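Side-chain contacts in signal transduction histidine-protein kinase/phosphatase MprB (Mycobacterium hassiacum, PDB 6BLK), which probably autophosphorylates a histidine with ATP as the sensor kinase of a mycobacterial two-component system, this chain being its ATP-binding catalytic domain: residues E7-T12 with S45-A50; R17-V22 with I29-T34; N53-A58 with V68-Y73; H97-R102 with L133-A138. One frame throughout, in Å; residues are numbered along the deposited sequence.

Read from the N terminus, the chain illustrates how an alpha/beta sandwich is tied together by contacts between helices or loops and one sheet. Contact 1 brings helix 44-60 back to strand 7-10, and the loop it closes holds contact 2 nested inside it, where the chain turns back after helix 11-25 and strand 30-40 packs against it. Contact 3 follows in series, setting helix 44-60 beside strand 67-76 next to the nucleotide. Contacts 2 and 3 are stitched together through the parallel strands 30-40 and 67-76, and Met11 of contact 1 packs on Leu72 of contact 3. Contact 4 closes last, on the other side of the chain's centre from contacts 1 and 2, tying the loop before helix 118-128 to strand 132-137.

Contact 1: residues E7-T12 with S45-A50; sequences EPVDMT and SGLGRA
Val9 and Met11 meet the helix 44-60 through a single methyl group, CD1 of Leu47. The tight part of the contact lies at Val9, whose CG1 approaches Leu47 CD1 to 3.8 Å. That branch stands opposite the backbone N (chi1 178°), and because Val9 CB is 4.1 Å from Leu47 CD1 and CG2 little farther, the leucine methyl sits against the whole fork of the valine. Met11 makes the looser touch. The bend at chi2 (-59°) swings its sulfur toward the helix and leaves Met11 SD 4.1 Å from Leu47 CD1; the two side chains cross at about a right angle. All three residues are buried, and Val125 and His129 also pack on Leu47, so the leucine lies between the N-terminal strand and the end of helix 118-128 with the loop that follows. The outer side is solvent-facing: Glu7 and Pro8 on the strand, Ser45 and Arg49 on the helix, are exposed. Asp10 is partly exposed and occupies the N-cap position of helix 11-25, where its OD1 accepts a weak hydrogen bond from Thr12 N at 2.9 Å. Ser45 OG and Gly46 N both bond to Asp43 OD1 at the start of the other helix. Backbone bonds of Glu7 with Gly42 and Val9 with Val40 hold the strand antiparallel to strand 30-40, and one between Met11 and Trp38 continues the ladder into the first helical residue. This joining of an edge strand to a helix packed on the sheet belongs to the alpha/beta sandwich of the histidine kinase, gyrase B and HSP90-like ATPases.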
# COMPACT_ATOMS: atom_id res chain seq x y z
N GLU A 7 -9.17 -2.04 18.42
CA GLU A 7 -9.72 -3.38 18.44
C GLU A 7 -8.85 -4.33 17.63
O GLU A 7 -8.08 -3.89 16.77
CB GLU A 7 -11.15 -3.41 17.88
CG GLU A 7 -12.16 -2.51 18.61
CD GLU A 7 -12.49 -2.98 20.03
OE1 GLU A 7 -12.19 -4.15 20.36
OE2 GLU A 7 -13.05 -2.18 20.81
N PRO A 8 -8.95 -5.64 17.87
CA PRO A 8 -8.20 -6.60 17.04
C PRO A 8 -8.67 -6.56 15.60
O PRO A 8 -9.87 -6.57 15.32
CB PRO A 8 -8.49 -7.95 17.70
CG PRO A 8 -8.99 -7.64 19.04
CD PRO A 8 -9.64 -6.31 18.99
N VAL A 9 -7.70 -6.46 14.68
CA VAL A 9 -7.93 -6.34 13.24
C VAL A 9 -7.21 -7.48 12.51
O VAL A 9 -5.98 -7.60 12.59
CB VAL A 9 -7.47 -4.98 12.68
CG1 VAL A 9 -7.69 -4.93 11.21
CG2 VAL A 9 -8.22 -3.83 13.34
N ASP A 10 -7.97 -8.30 11.78
CA ASP A 10 -7.41 -9.39 10.96
C ASP A 10 -6.95 -8.82 9.62
O ASP A 10 -7.75 -8.41 8.79
CB ASP A 10 -8.51 -10.45 10.79
CG ASP A 10 -8.10 -11.62 9.96
OD1 ASP A 10 -7.11 -11.54 9.22
OD2 ASP A 10 -8.83 -12.63 10.02
N MET A 11 -5.63 -8.77 9.39
CA MET A 11 -5.14 -8.10 8.21
C MET A 11 -5.44 -8.90 6.94
O MET A 11 -5.49 -8.31 5.86
CB MET A 11 -3.63 -7.84 8.30
CG MET A 11 -3.23 -6.73 9.27
SD MET A 11 -3.98 -5.12 8.86
CE MET A 11 -3.37 -4.77 7.25
N THR A 12 -5.67 -10.21 7.07
CA THR A 12 -6.07 -10.99 5.91
C THR A 12 -7.42 -10.51 5.41
O THR A 12 -7.63 -10.38 4.20
CB THR A 12 -6.11 -12.47 6.24
OG1 THR A 12 -4.83 -12.89 6.72
CG2 THR A 12 -6.50 -13.27 5.01
N SER A 45 -11.37 0.21 9.69
CA SER A 45 -11.78 1.09 8.61
C SER A 45 -10.61 1.93 8.13
O SER A 45 -10.41 2.11 6.91
CB SER A 45 -12.94 1.98 9.05
OG SER A 45 -12.54 2.79 10.14
N GLY A 46 -9.80 2.43 9.07
CA GLY A 46 -8.65 3.22 8.70
C GLY A 46 -7.61 2.40 7.97
O GLY A 46 -7.08 2.82 6.94
N LEU A 47 -7.35 1.19 8.46
CA LEU A 47 -6.40 0.31 7.80
C LEU A 47 -6.90 -0.08 6.42
O LEU A 47 -6.10 -0.17 5.48
CB LEU A 47 -6.15 -0.95 8.64
CG LEU A 47 -5.36 -0.69 9.92
CD1 LEU A 47 -5.50 -1.86 10.87
CD2 LEU A 47 -3.90 -0.34 9.67
N GLY A 48 -8.19 -0.35 6.30
CA GLY A 48 -8.74 -0.67 4.99
C GLY A 48 -8.60 0.48 4.02
O GLY A 48 -8.28 0.29 2.84
N ARG A 49 -8.81 1.70 4.50
CA ARG A 49 -8.65 2.87 3.67
C ARG A 49 -7.21 3.01 3.22
O ARG A 49 -6.93 3.33 2.06
CB ARG A 49 -9.09 4.11 4.44
CG ARG A 49 -8.99 5.38 3.66
CD ARG A 49 -9.55 6.54 4.45
NE ARG A 49 -9.55 7.79 3.69
CZ ARG A 49 -9.98 8.96 4.17
NH1 ARG A 49 -10.46 9.03 5.40
NH2 ARG A 49 -9.94 10.05 3.41
N ALA A 50 -6.27 2.74 4.12
CA ALA A 50 -4.86 2.86 3.79
C ALA A 50 -4.44 1.82 2.76
O ALA A 50 -3.79 2.15 1.76
CB ALA A 50 -4.03 2.78 5.06

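Contact 2: residues R17-V22 with I29-T34; sequences RSLERV and IEFEVT
Leu19 carries its CG opposite the carbonyl carbon (chi1 -80°), and with chi2 extended its two methyls part toward different residues of the strand. Phe31 has the same first torsion, -72°, which lays its ring back toward the helix. The two side chains slide past each other in opposite directions, and Leu19 CD2 comes within 3.6 Å of Phe31 CD1. Measured to the ring centre, this methyl makes an off-centre CH-pi contact at 4.1 Å. The other branch, Leu19 CD1, meets Val33 CG2 tip to tip at 3.5 Å, close to the exposed margin of the contact. One turn further along the helix, Val22 sends CG1 against the far end of the ring, 3.6 Å from Phe31 CZ. These contacts seat helix 11-25 on the sheet of the GHKL-type alpha/beta sandwich; the helix and strand segments run antiparallel, with axes 11.3 Å apart at their closest approach. Just before the strand, Ile29 CG2 lies over the centre of one face of the Phe31 ring, 3.8 Å above its plane. The layer continues into the neighbouring elements, as Val68 of strand 67-76 packs on Phe31 and Ala59 of helix 44-60 on Val22. On the other surface of the strand, Glu32 forms a salt bridge with Arg67, while Thr34 OG1 is hydrogen-bonded to Arg71 NH1.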
# COMPACT_ATOMS: atom_id res chain seq x y z
N ARG A 17 -10.76 -7.51 1.54
CA ARG A 17 -11.79 -6.52 1.24
C ARG A 17 -11.26 -5.45 0.31
O ARG A 17 -11.92 -5.07 -0.67
CB ARG A 17 -12.31 -5.87 2.52
CG ARG A 17 -13.08 -6.77 3.45
CD ARG A 17 -13.49 -6.00 4.73
NE ARG A 17 -14.11 -6.88 5.72
CZ ARG A 17 -15.40 -7.21 5.75
NH1 ARG A 17 -16.23 -6.75 4.82
NH2 ARG A 17 -15.85 -8.02 6.70
N SER A 18 -10.07 -4.92 0.61
CA SER A 18 -9.47 -3.90 -0.25
C SER A 18 -9.27 -4.42 -1.66
O SER A 18 -9.48 -3.69 -2.63
CB SER A 18 -8.14 -3.43 0.32
OG SER A 18 -8.33 -2.87 1.60
N LEU A 19 -8.84 -5.68 -1.80
CA LEU A 19 -8.61 -6.23 -3.13
C LEU A 19 -9.91 -6.36 -3.91
O LEU A 19 -9.92 -6.11 -5.11
CB LEU A 19 -7.92 -7.59 -3.05
CG LEU A 19 -6.41 -7.56 -2.82
CD1 LEU A 19 -5.88 -8.97 -2.48
CD2 LEU A 19 -5.68 -6.97 -4.03
N GLU A 20 -10.99 -6.79 -3.26
CA GLU A 20 -12.26 -6.92 -3.97
C GLU A 20 -12.64 -5.61 -4.64
O GLU A 20 -13.05 -5.60 -5.80
CB GLU A 20 -13.37 -7.36 -3.01
CG GLU A 20 -13.41 -8.86 -2.77
CD GLU A 20 -13.82 -9.65 -4.01
OE1 GLU A 20 -14.86 -9.32 -4.61
OE2 GLU A 20 -13.10 -10.60 -4.39
N ARG A 21 -12.48 -4.50 -3.92
CA ARG A 21 -12.80 -3.20 -4.50
C ARG A 21 -11.98 -2.91 -5.75
O ARG A 21 -12.52 -2.51 -6.78
CB ARG A 21 -12.58 -2.10 -3.46
CG ARG A 21 -13.64 -2.01 -2.37
CD ARG A 21 -14.69 -0.93 -2.66
NE ARG A 21 -14.11 0.41 -2.73
CZ ARG A 21 -14.00 1.16 -3.83
NH1 ARG A 21 -14.44 0.72 -5.00
NH2 ARG A 21 -13.44 2.36 -3.76
N VAL A 22 -10.66 -3.10 -5.69
CA VAL A 22 -9.85 -2.62 -6.80
C VAL A 22 -9.81 -3.58 -7.97
O VAL A 22 -9.55 -3.16 -9.10
CB VAL A 22 -8.42 -2.29 -6.32
CG1 VAL A 22 -7.65 -3.55 -6.05
CG2 VAL A 22 -7.70 -1.40 -7.34
N ILE A 29 -5.43 -6.92 -14.23
CA ILE A 29 -4.21 -7.02 -13.44
C ILE A 29 -4.13 -8.37 -12.77
O ILE A 29 -5.12 -8.90 -12.25
CB ILE A 29 -4.15 -5.89 -12.39
CG1 ILE A 29 -3.96 -4.55 -13.09
CG2 ILE A 29 -3.03 -6.15 -11.36
CD1 ILE A 29 -4.12 -3.34 -12.15
N GLU A 30 -2.94 -8.93 -12.77
CA GLU A 30 -2.71 -10.20 -12.08
C GLU A 30 -2.24 -9.84 -10.68
O GLU A 30 -1.07 -9.51 -10.48
CB GLU A 30 -1.69 -11.05 -12.83
CG GLU A 30 -1.20 -12.25 -12.03
CD GLU A 30 -2.33 -13.13 -11.49
OE1 GLU A 30 -3.36 -13.27 -12.19
OE2 GLU A 30 -2.19 -13.67 -10.37
N PHE A 31 -3.17 -9.86 -9.72
CA PHE A 31 -2.81 -9.62 -8.32
C PHE A 31 -2.19 -10.87 -7.74
O PHE A 31 -2.81 -11.94 -7.72
CB PHE A 31 -4.03 -9.20 -7.51
CG PHE A 31 -4.51 -7.80 -7.80
CD1 PHE A 31 -3.91 -6.71 -7.21
CD2 PHE A 31 -5.58 -7.59 -8.66
CE1 PHE A 31 -4.35 -5.43 -7.47
CE2 PHE A 31 -6.03 -6.31 -8.92
CZ PHE A 31 -5.42 -5.23 -8.32
N GLU A 32 -0.95 -10.76 -7.28
CA GLU A 32 -0.21 -11.88 -6.71
C GLU A 32 -0.16 -11.67 -5.21
O GLU A 32 0.60 -10.82 -4.73
CB GLU A 32 1.19 -11.97 -7.31
CG GLU A 32 1.17 -12.19 -8.82
CD GLU A 32 2.55 -12.17 -9.45
OE1 GLU A 32 3.38 -11.33 -9.04
OE2 GLU A 32 2.80 -12.99 -10.36
N VAL A 33 -0.95 -12.44 -4.47
CA VAL A 33 -1.23 -12.16 -3.07
C VAL A 33 -0.59 -13.24 -2.22
O VAL A 33 -0.80 -14.43 -2.46
CB VAL A 33 -2.75 -12.05 -2.81
CG1 VAL A 33 -3.03 -11.62 -1.39
CG2 VAL A 33 -3.35 -11.08 -3.75
N THR A 34 0.24 -12.81 -1.28
CA THR A 34 0.88 -13.72 -0.33
C THR A 34 0.80 -13.05 1.04
O THR A 34 1.61 -12.16 1.34
CB THR A 34 2.33 -14.00 -0.71
OG1 THR A 34 2.40 -14.36 -2.10
CG2 THR A 34 2.89 -15.12 0.13

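Contact 3: residues N53-A58 with V68-Y73; sequences NVLDNA and VGVRLY. With MG (magnesium ion), chain F; ATP (adenosine-5'-triphosphate), chain E.
Leu55 and Val70 cross at about a right angle, Leu55 CD2 resting 3.7 Å from Val70 CG2. The leucine has CG opposite its carbonyl carbon and an extended chi2 (174°), a shape that carries CD2 to the strand although CB does not point there. Ala58 adds a short methyl contact, its CB lying 4.0 Å from Val68 CG1. These buried apolar contacts join the helix and second strand of the beta-alpha-beta unit formed by 30-40, 44-60 and 67-76, with Ile84 packing on both Leu55 and Ala58. The same helix turns Asn57, the metal-binding asparagine of the histidine kinase N box, to the nucleotide. With chi1 at -66°, its amide reaches the magnesium and the alpha phosphate: Asn57 OD1 binds magnesium at 2.1 Å, while Asn57 ND2 donates to ATP O2A, 2.7 Å away, over a bent N-H...O angle of 136°. One amide thus grips the metal and a phosphate oxygen that itself binds the metal. ATP O1G, O2B and O2A, together with two waters, complete six ligands around the magnesium. A second shell from the helix holds those waters: one donates to Asn53 O, and the other to Asp56 OD2 at 2.6 Å.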
# COMPACT_ATOMS: atom_id res chain seq x y z
N ASN A 53 -5.98 2.65 -0.62
CA ASN A 53 -5.35 3.77 -1.30
C ASN A 53 -4.05 3.35 -1.99
O ASN A 53 -3.74 3.84 -3.08
CB ASN A 53 -5.08 4.92 -0.33
CG ASN A 53 -6.34 5.67 0.07
OD1 ASN A 53 -7.46 5.33 -0.32
ND2 ASN A 53 -6.16 6.70 0.86
N VAL A 54 -3.28 2.45 -1.36
CA VAL A 54 -2.05 1.99 -2.00
C VAL A 54 -2.36 1.07 -3.17
O VAL A 54 -1.75 1.20 -4.23
CB VAL A 54 -1.10 1.31 -0.99
CG1 VAL A 54 0.13 0.77 -1.68
CG2 VAL A 54 -0.68 2.29 0.07
N LEU A 55 -3.33 0.17 -3.00
CA LEU A 55 -3.72 -0.71 -4.10
C LEU A 55 -4.26 0.10 -5.26
O LEU A 55 -4.02 -0.25 -6.42
CB LEU A 55 -4.75 -1.72 -3.66
CG LEU A 55 -4.25 -2.80 -2.71
CD1 LEU A 55 -5.44 -3.62 -2.26
CD2 LEU A 55 -3.19 -3.71 -3.35
N ASP A 56 -5.02 1.16 -4.98
CA ASP A 56 -5.58 1.97 -6.05
C ASP A 56 -4.48 2.62 -6.88
O ASP A 56 -4.57 2.63 -8.12
CB ASP A 56 -6.51 3.04 -5.48
CG ASP A 56 -7.24 3.78 -6.56
OD1 ASP A 56 -8.02 3.12 -7.27
OD2 ASP A 56 -7.01 5.01 -6.68
N ASN A 57 -3.41 3.13 -6.24
CA ASN A 57 -2.29 3.70 -6.98
C ASN A 57 -1.59 2.63 -7.80
O ASN A 57 -1.23 2.86 -8.96
CB ASN A 57 -1.27 4.36 -6.04
CG ASN A 57 -1.82 5.58 -5.35
OD1 ASN A 57 -2.78 6.20 -5.82
ND2 ASN A 57 -1.21 5.93 -4.22
N ALA A 58 -1.42 1.45 -7.21
CA ALA A 58 -0.73 0.40 -7.92
C ALA A 58 -1.49 0.05 -9.18
O ALA A 58 -0.89 -0.16 -10.24
CB ALA A 58 -0.57 -0.84 -7.01
N VAL A 68 0.48 -6.97 -9.93
CA VAL A 68 0.59 -6.22 -8.69
C VAL A 68 0.83 -7.24 -7.57
O VAL A 68 0.06 -8.19 -7.42
CB VAL A 68 -0.67 -5.37 -8.44
CG1 VAL A 68 -0.69 -4.83 -6.98
CG2 VAL A 68 -0.78 -4.23 -9.46
N GLY A 69 1.92 -7.06 -6.83
CA GLY A 69 2.27 -7.96 -5.76
C GLY A 69 1.78 -7.37 -4.44
O GLY A 69 1.90 -6.18 -4.21
N VAL A 70 1.19 -8.23 -3.62
CA VAL A 70 0.64 -7.85 -2.33
C VAL A 70 1.17 -8.88 -1.35
O VAL A 70 0.68 -10.01 -1.30
CB VAL A 70 -0.89 -7.83 -2.32
CG1 VAL A 70 -1.39 -7.37 -0.99
CG2 VAL A 70 -1.45 -6.99 -3.48
N ARG A 71 2.18 -8.51 -0.59
CA ARG A 71 2.90 -9.47 0.23
C ARG A 71 2.95 -8.97 1.65
O ARG A 71 3.25 -7.81 1.90
CB ARG A 71 4.33 -9.72 -0.28
CG ARG A 71 4.52 -9.76 -1.81
CD ARG A 71 4.23 -11.07 -2.46
NE ARG A 71 4.53 -11.04 -3.89
CZ ARG A 71 4.15 -11.97 -4.75
NH1 ARG A 71 3.46 -13.02 -4.33
NH2 ARG A 71 4.48 -11.86 -6.03
N LEU A 72 2.65 -9.85 2.59
CA LEU A 72 2.72 -9.50 4.00
C LEU A 72 3.44 -10.64 4.69
O LEU A 72 2.97 -11.78 4.69
CB LEU A 72 1.32 -9.24 4.60
CG LEU A 72 1.28 -8.66 6.01
CD1 LEU A 72 -0.10 -8.06 6.26
CD2 LEU A 72 1.55 -9.74 6.99
N TYR A 73 4.59 -10.32 5.27
CA TYR A 73 5.41 -11.30 5.98
C TYR A 73 5.80 -10.73 7.32
O TYR A 73 6.06 -9.54 7.44
CB TYR A 73 6.67 -11.62 5.19
CG TYR A 73 6.47 -12.49 4.00
CD1 TYR A 73 6.26 -13.86 4.14
CD2 TYR A 73 6.51 -11.97 2.72
CE1 TYR A 73 6.09 -14.68 3.03
CE2 TYR A 73 6.34 -12.76 1.63
CZ TYR A 73 6.12 -14.10 1.78
OH TYR A 73 5.97 -14.86 0.62
MG MG F . -3.87 7.84 -5.05
PG ATP E . -5.78 10.47 -4.82
O1G ATP E . -5.01 9.28 -4.29
O2G ATP E . -6.01 11.65 -3.87
O3G ATP E . -7.03 10.10 -5.62
PB ATP E . -3.34 10.58 -6.42
O1B ATP E . -2.87 11.51 -7.52
O2B ATP E . -3.56 9.13 -6.68
O3B ATP E . -4.79 11.13 -5.93
PA ATP E . -1.56 9.81 -4.21
O1A ATP E . -1.30 10.54 -2.89
O2A ATP E . -2.23 8.46 -4.15
O3A ATP E . -2.40 10.88 -5.12
O5' ATP E . -0.21 9.77 -5.00
C5' ATP E . 0.55 10.95 -5.19
C4' ATP E . 1.25 10.86 -6.55
O4' ATP E . 2.30 9.91 -6.41
C3' ATP E . 0.41 10.40 -7.75
O3' ATP E . -0.29 11.49 -8.38
C2' ATP E . 1.50 9.82 -8.64
O2' ATP E . 2.22 10.85 -9.34
C1' ATP E . 2.47 9.22 -7.64
N9 ATP E . 2.22 7.79 -7.37
C8 ATP E . 1.65 7.23 -6.25
N7 ATP E . 1.65 5.87 -6.36
C5 ATP E . 2.23 5.58 -7.55
C6 ATP E . 2.54 4.34 -8.22
N6 ATP E . 2.19 3.18 -7.65
N1 ATP E . 3.15 4.42 -9.40
C2 ATP E . 3.47 5.59 -9.97
N3 ATP E . 3.23 6.78 -9.39
C4 ATP E . 2.62 6.82 -8.19
O HOH W 1 -4.41 6.58 -3.44
O HOH W 2 -5.57 7.10 -6.31

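Contact 4: residues H97-R102 with L133-A138; sequences HLVFER and LRVDYA
Phe100 and Leu133 meet where a type II beta turn, Leu98 to Glu101, closed by a 3.0 Å bond from Glu101 N to Leu98 O, faces strand 132-137. The turn lies in the loop between strand 79-85 and helix 118-128 of the GHKL-type ATPase fold, with Phe100 at its third position and a positive phi of 85°. From there the Phe100 ring is sandwiched. Leu133 CD1 lies over one face, 4.0 Å from the centroid in a CH-pi contact, and comes within 3.5 Å of Phe100 CE1. The opposite face is covered by Val99 CG1, 3.7 Å above its centre. At the ring edge the backbone of Arg134 passes near the plane. Leu133 reaches the ring with CG held between its backbone N and carbonyl carbon (chi1 62°). Val99 also packs on the strand, its CB 4.2 Å from Val135 CG1, and on Leu119, an ATP-binding residue; the nearest atoms of the Val99 side chain and ATP are about 5 Å apart. Along the strand, Asp136 OD1 accepts from Tyr137 N through its anti lone pair; the other carboxylate oxygen, Asp136 OD2, also uses its anti lone pair, to receive Arg134 NH1 at 3.0 Å, in the guanidinium plane.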
# COMPACT_ATOMS: atom_id res chain seq x y z
N HIS A 97 10.93 11.78 -1.16
CA HIS A 97 10.65 12.62 0.01
C HIS A 97 9.41 13.50 -0.15
O HIS A 97 9.00 14.17 0.81
CB HIS A 97 11.87 13.52 0.31
CG HIS A 97 12.11 14.55 -0.75
ND1 HIS A 97 11.35 15.69 -0.88
CD2 HIS A 97 13.03 14.60 -1.74
CE1 HIS A 97 11.78 16.40 -1.91
NE2 HIS A 97 12.80 15.75 -2.45
N LEU A 98 8.82 13.58 -1.34
CA LEU A 98 7.51 14.21 -1.49
C LEU A 98 6.39 13.19 -1.41
O LEU A 98 5.23 13.57 -1.24
CB LEU A 98 7.41 14.95 -2.84
CG LEU A 98 8.08 16.32 -3.01
CD1 LEU A 98 7.98 16.82 -4.48
CD2 LEU A 98 7.46 17.33 -2.06
N VAL A 99 6.72 11.91 -1.52
CA VAL A 99 5.70 10.89 -1.43
C VAL A 99 5.18 10.90 0.01
O VAL A 99 5.96 11.00 0.97
CB VAL A 99 6.27 9.52 -1.84
CG1 VAL A 99 5.21 8.41 -1.71
CG2 VAL A 99 6.77 9.55 -3.24
N PHE A 100 3.88 10.79 0.15
CA PHE A 100 3.11 10.83 1.37
C PHE A 100 2.79 12.27 1.76
O PHE A 100 2.02 12.46 2.70
CB PHE A 100 3.77 10.07 2.54
CG PHE A 100 4.20 8.66 2.20
CD1 PHE A 100 3.25 7.70 1.90
CD2 PHE A 100 5.53 8.31 2.13
CE1 PHE A 100 3.62 6.42 1.56
CE2 PHE A 100 5.91 7.03 1.80
CZ PHE A 100 4.94 6.08 1.50
N GLU A 101 3.28 13.29 1.06
CA GLU A 101 2.85 14.68 1.28
C GLU A 101 1.66 15.02 0.40
O GLU A 101 1.63 14.65 -0.78
CB GLU A 101 3.97 15.66 1.00
CG GLU A 101 5.06 15.70 2.04
CD GLU A 101 4.87 16.82 3.04
OE1 GLU A 101 4.55 17.96 2.61
OE2 GLU A 101 5.04 16.56 4.25
N ARG A 102 0.71 15.76 0.95
CA ARG A 102 -0.43 16.20 0.15
C ARG A 102 0.02 16.96 -1.08
O ARG A 102 0.92 17.81 -1.02
CB ARG A 102 -1.38 17.07 0.98
CG ARG A 102 -2.22 16.27 1.97
CD ARG A 102 -3.18 17.16 2.75
NE ARG A 102 -2.40 18.20 3.40
CZ ARG A 102 -1.81 18.05 4.58
NH1 ARG A 102 -1.94 16.92 5.27
NH2 ARG A 102 -1.07 19.04 5.07
N LEU A 133 6.64 3.57 7.11
CA LEU A 133 6.48 3.28 5.70
C LEU A 133 7.60 3.94 4.91
O LEU A 133 8.32 4.83 5.38
CB LEU A 133 5.09 3.67 5.19
CG LEU A 133 4.55 5.08 5.22
CD1 LEU A 133 3.10 5.07 4.76
CD2 LEU A 133 4.66 5.72 6.59
N ARG A 134 7.79 3.39 3.71
CA ARG A 134 8.82 3.91 2.83
C ARG A 134 8.46 3.49 1.42
O ARG A 134 7.62 2.61 1.19
CB ARG A 134 10.21 3.41 3.22
CG ARG A 134 10.44 1.96 3.10
CD ARG A 134 11.90 1.63 3.41
NE ARG A 134 12.12 0.21 3.17
CZ ARG A 134 12.64 -0.31 2.05
NH1 ARG A 134 13.06 0.46 1.05
NH2 ARG A 134 12.77 -1.62 1.95
N VAL A 135 9.13 4.13 0.47
CA VAL A 135 8.91 3.91 -0.95
C VAL A 135 10.24 3.54 -1.57
O VAL A 135 11.30 4.02 -1.17
CB VAL A 135 8.26 5.15 -1.62
CG1 VAL A 135 9.07 6.40 -1.34
CG2 VAL A 135 8.11 4.97 -3.14
N ASP A 136 10.19 2.65 -2.57
CA ASP A 136 11.39 2.18 -3.25
C ASP A 136 10.94 1.70 -4.63
O ASP A 136 9.75 1.68 -4.93
CB ASP A 136 12.07 1.08 -2.43
CG ASP A 136 13.57 0.97 -2.68
OD1 ASP A 136 14.05 1.21 -3.81
OD2 ASP A 136 14.27 0.59 -1.71
N TYR A 137 11.90 1.27 -5.45
CA TYR A 137 11.55 0.58 -6.68
C TYR A 137 11.14 -0.85 -6.37
O TYR A 137 11.66 -1.48 -5.44
CB TYR A 137 12.72 0.55 -7.66
CG TYR A 137 12.99 1.82 -8.40
CD1 TYR A 137 11.95 2.67 -8.78
CD2 TYR A 137 14.28 2.19 -8.69
CE1 TYR A 137 12.22 3.84 -9.48
CE2 TYR A 137 14.56 3.35 -9.37
CZ TYR A 137 13.54 4.16 -9.75
OH TYR A 137 13.85 5.32 -10.43
N ALA A 138 10.18 -1.37 -7.13
CA ALA A 138 9.79 -2.78 -6.99
C ALA A 138 10.87 -3.72 -7.53
O ALA A 138 11.14 -4.77 -6.92
CB ALA A 138 8.45 -3.01 -7.69